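Local coordinates for tetratricopeptide TPR_2 repeat protein (PDB 5DJS) that is a tetratricopeptide-repeat protein whose chain also contains a glycosyltransferase-like portion of the GT-B class and carries uridine-5'-diphosphate in the model, at residues Asp280-Asp285 / Tyr297-Val302. The protein carries 1 engineered substitution. Numbering follows the deposited sequence.
Sequences DYLVGD and YTERLV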
ATOM      1  N   ASP A 280     -15.479  12.539   3.414  1.00 43.27           N
ATOM      2  CA  ASP A 280     -15.863  13.235   4.640  1.00 43.16           C
ATOM      3  C   ASP A 280     -14.841  12.967   5.717  1.00 43.35           C
ATOM      4  O   ASP A 280     -14.378  13.898   6.372  1.00 45.06           O
ATOM      5  CB  ASP A 280     -17.256  12.790   5.132  1.00 43.49           C
ATOM      6  CG  ASP A 280     -18.343  12.895   4.058  1.00 42.25           C
ATOM      7  OD1 ASP A 280     -18.554  14.011   3.523  1.00 41.75           O
ATOM      8  OD2 ASP A 280     -18.989  11.853   3.763  1.00 38.72           O
ATOM      9  N   TYR A 281     -14.494  11.689   5.892  1.00 46.32           N
ATOM     10  CA  TYR A 281     -13.594  11.245   6.972  1.00 48.02           C
ATOM     11  C   TYR A 281     -12.386  10.436   6.496  1.00 46.05           C
ATOM     12  O   TYR A 281     -12.460   9.704   5.515  1.00 47.99           O
ATOM     13  CB  TYR A 281     -14.385  10.421   7.988  1.00 49.84           C
ATOM     14  CG  TYR A 281     -15.471  11.232   8.644  1.00 50.40           C
ATOM     15  CD1 TYR A 281     -15.179  12.072   9.717  1.00 51.12           C
ATOM     16  CD2 TYR A 281     -16.779  11.189   8.173  1.00 50.87           C
ATOM     17  CE1 TYR A 281     -16.164  12.827  10.325  1.00 52.47           C
ATOM     18  CE2 TYR A 281     -17.775  11.946   8.768  1.00 52.77           C
ATOM     19  CZ  TYR A 281     -17.461  12.760   9.845  1.00 52.25           C
ATOM     20  OH  TYR A 281     -18.437  13.508  10.441  1.00 51.40           O
ATOM     21  N   LEU A 282     -11.276  10.599   7.205  1.00 44.68           N
ATOM     22  CA  LEU A 282     -10.130   9.712   7.105  1.00 44.98           C
ATOM     23  C   LEU A 282      -9.894   9.135   8.508  1.00 44.98           C
ATOM     24  O   LEU A 282      -9.675   9.895   9.453  1.00 47.17           O
ATOM     25  CB  LEU A 282      -8.911  10.492   6.615  1.00 45.81           C
ATOM     26  CG  LEU A 282      -7.632   9.682   6.345  1.00 46.19           C
ATOM     27  CD1 LEU A 282      -6.807  10.289   5.215  1.00 45.53           C
ATOM     28  CD2 LEU A 282      -6.774   9.553   7.594  1.00 47.62           C
ATOM     29  N   VAL A 283      -9.942   7.809   8.641  1.00 43.88           N
ATOM     30  CA  VAL A 283      -9.766   7.121   9.946  1.00 43.90           C
ATOM     31  C   VAL A 283      -8.289   6.762  10.243  1.00 43.74           C
ATOM     32  O   VAL A 283      -7.740   5.812   9.670  1.00 38.77           O
ATOM     33  CB  VAL A 283     -10.621   5.834  10.015  1.00 43.60           C
ATOM     34  CG1 VAL A 283     -10.425   5.111  11.339  1.00 44.80           C
ATOM     35  CG2 VAL A 283     -12.090   6.161   9.822  1.00 43.20           C
ATOM     36  N   GLY A 284      -7.671   7.522  11.150  1.00 44.51           N
ATOM     37  CA  GLY A 284      -6.288   7.289  11.591  1.00 44.45           C
ATOM     38  C   GLY A 284      -6.231   6.951  13.074  1.00 46.55           C
ATOM     39  O   GLY A 284      -7.069   6.193  13.585  1.00 45.10           O
ATOM     40  N   ASP A 285      -5.229   7.499  13.760  1.00 46.42           N
ATOM     41  CA  ASP A 285      -5.139   7.396  15.225  1.00 46.57           C
ATOM     42  C   ASP A 285      -4.265   8.509  15.811  1.00 48.37           C
ATOM     43  O   ASP A 285      -3.693   9.310  15.061  1.00 56.87           O
ATOM     44  CB  ASP A 285      -4.707   5.988  15.675  1.00 44.33           C
ATOM     45  CG  ASP A 285      -3.223   5.722  15.525  1.00 42.63           C
ATOM     46  OD1 ASP A 285      -2.418   6.493  16.097  1.00 39.52           O
ATOM     47  OD2 ASP A 285      -2.868   4.693  14.901  1.00 41.17           O
ATOM     48  N   TYR A 297      -5.504  18.054   5.200  1.00 41.37           N
ATOM     49  CA  TYR A 297      -6.516  17.073   4.801  1.00 40.27           C
ATOM     50  C   TYR A 297      -7.866  17.718   4.542  1.00 38.61           C
ATOM     51  O   TYR A 297      -8.383  18.451   5.387  1.00 35.65           O
ATOM     52  CB  TYR A 297      -6.672  16.022   5.908  1.00 41.11           C
ATOM     53  CG  TYR A 297      -5.444  15.169   6.107  1.00 40.85           C
ATOM     54  CD1 TYR A 297      -4.332  15.662   6.803  1.00 41.53           C
ATOM     55  CD2 TYR A 297      -5.375  13.880   5.586  1.00 40.70           C
ATOM     56  CE1 TYR A 297      -3.186  14.895   6.973  1.00 41.41           C
ATOM     57  CE2 TYR A 297      -4.233  13.100   5.749  1.00 43.92           C
ATOM     58  CZ  TYR A 297      -3.138  13.606   6.450  1.00 42.10           C
ATOM     59  OH  TYR A 297      -2.004  12.836   6.618  1.00 37.81           O
ATOM     60  N   THR A 298      -8.439  17.435   3.373  1.00 39.34           N
ATOM     61  CA  THR A 298      -9.831  17.803   3.083  1.00 38.62           C
ATOM     62  C   THR A 298     -10.790  17.024   3.977  1.00 38.33           C
ATOM     63  O   THR A 298     -11.790  17.563   4.434  1.00 38.99           O
ATOM     64  CB  THR A 298     -10.217  17.504   1.630  1.00 37.57           C
ATOM     65  OG1 THR A 298      -9.856  16.152   1.322  1.00 34.53           O
ATOM     66  CG2 THR A 298      -9.536  18.483   0.673  1.00 38.67           C
ATOM     67  N   GLU A 299     -10.471  15.759   4.219  1.00 37.15           N
ATOM     68  CA  GLU A 299     -11.256  14.924   5.118  1.00 39.57           C
ATOM     69  C   GLU A 299     -11.103  15.417   6.562  1.00 43.07           C
ATOM     70  O   GLU A 299     -10.095  16.054   6.900  1.00 45.79           O
ATOM     71  CB  GLU A 299     -10.796  13.454   5.072  1.00 39.86           C
ATOM     72  CG  GLU A 299     -10.634  12.830   3.689  1.00 38.62           C
ATOM     73  CD  GLU A 299      -9.222  12.940   3.111  1.00 36.39           C
ATOM     74  OE1 GLU A 299      -8.403  13.750   3.595  1.00 35.07           O
ATOM     75  OE2 GLU A 299      -8.936  12.237   2.136  1.00 32.77           O
ATOM     76  N   ARG A 300     -12.088  15.116   7.407  1.00 43.70           N
ATOM     77  CA  ARG A 300     -11.917  15.281   8.848  1.00 49.02           C
ATOM     78  C   ARG A 300     -11.196  14.056   9.386  1.00 48.93           C
ATOM     79  O   ARG A 300     -11.624  12.918   9.152  1.00 46.15           O
ATOM     80  CB  ARG A 300     -13.247  15.429   9.576  1.00 55.56           C
ATOM     81  CG  ARG A 300     -13.750  16.851   9.680  1.00 61.08           C
ATOM     82  CD  ARG A 300     -14.953  16.894  10.600  1.00 66.34           C
ATOM     83  NE  ARG A 300     -16.007  17.763  10.075  1.00 69.80           N
ATOM     84  CZ  ARG A 300     -17.321  17.551  10.186  1.00 73.00           C
ATOM     85  NH1 ARG A 300     -17.811  16.470  10.799  1.00 71.14           N
ATOM     86  NH2 ARG A 300     -18.166  18.435   9.664  1.00 75.16           N
ATOM     87  N   LEU A 301     -10.104  14.294  10.105  1.00 48.36           N
ATOM     88  CA  LEU A 301      -9.323  13.214  10.682  1.00 47.09           C
ATOM     89  C   LEU A 301     -10.062  12.631  11.891  1.00 46.32           C
ATOM     90  O   LEU A 301     -10.558  13.373  12.739  1.00 45.68           O
ATOM     91  CB  LEU A 301      -7.939  13.722  11.092  1.00 46.91           C
ATOM     92  CG  LEU A 301      -7.038  14.221   9.960  1.00 45.40           C
ATOM     93  CD1 LEU A 301      -5.820  14.922  10.536  1.00 45.88           C
ATOM     94  CD2 LEU A 301      -6.597  13.085   9.053  1.00 45.83           C
ATOM     95  N   VAL A 302     -10.147  11.304  11.942  1.00 44.59           N
ATOM     96  CA  VAL A 302     -10.761  10.584  13.052  1.00 43.05           C
ATOM     97  C   VAL A 302      -9.629   9.853  13.759  1.00 42.02           C
ATOM     98  O   VAL A 302      -9.206   8.781  13.323  1.00 40.87           O
ATOM     99  CB  VAL A 302     -11.839   9.596  12.545  1.00 43.41           C
ATOM    100  CG1 VAL A 302     -12.369   8.708  13.660  1.00 43.66           C
ATOM    101  CG2 VAL A 302     -12.984  10.348  11.894  1.00 43.06           C
TER
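L282 and R300 are joined through their backbones in a parallel strand pairing. L282 N donates to R300 O at 3.0 Å. L282 O takes V302 N at 2.9 Å. R300 N to D280 O (2.8 Å) begins the series and G284 N to V302 O (2.9 Å) ends it.

Y281, V283, R300 and V302 share one face of the sheet. V302 CG2 reaches Y281 CD1 obliquely at 3.5 Å. The R300 chain runs beside the Y281 ring in the same direction, and its guanidinium is turned 80° from the ring plane.

The other face carries L282 and L301. With chi1 at -175°, the L282 side chain extends opposite its own N, beside the carbonyl carbon, and its methyls find different partners: CD2 meets L301 CD2 at 3.8 Å and CD1 meets Y297 CE2 at 3.8 Å. L301 CD2 also sits over one face of the Y297 ring, toward its rim. E299 packs CB against L282 CB, and its carboxylate is held by T273 and T274.

D280 is anchored by a salt bridge to R259 and a bond to Q264 N. Strand 281-285 lies between strand 263-266 and the outermost strand 300-304 in a six-stranded parallel sheet, the core of one of the two Rossmann-like domains of the GT-B fold. Helix 479-521 covers the Y281, V283 and V302 face through M515, L508 and A511.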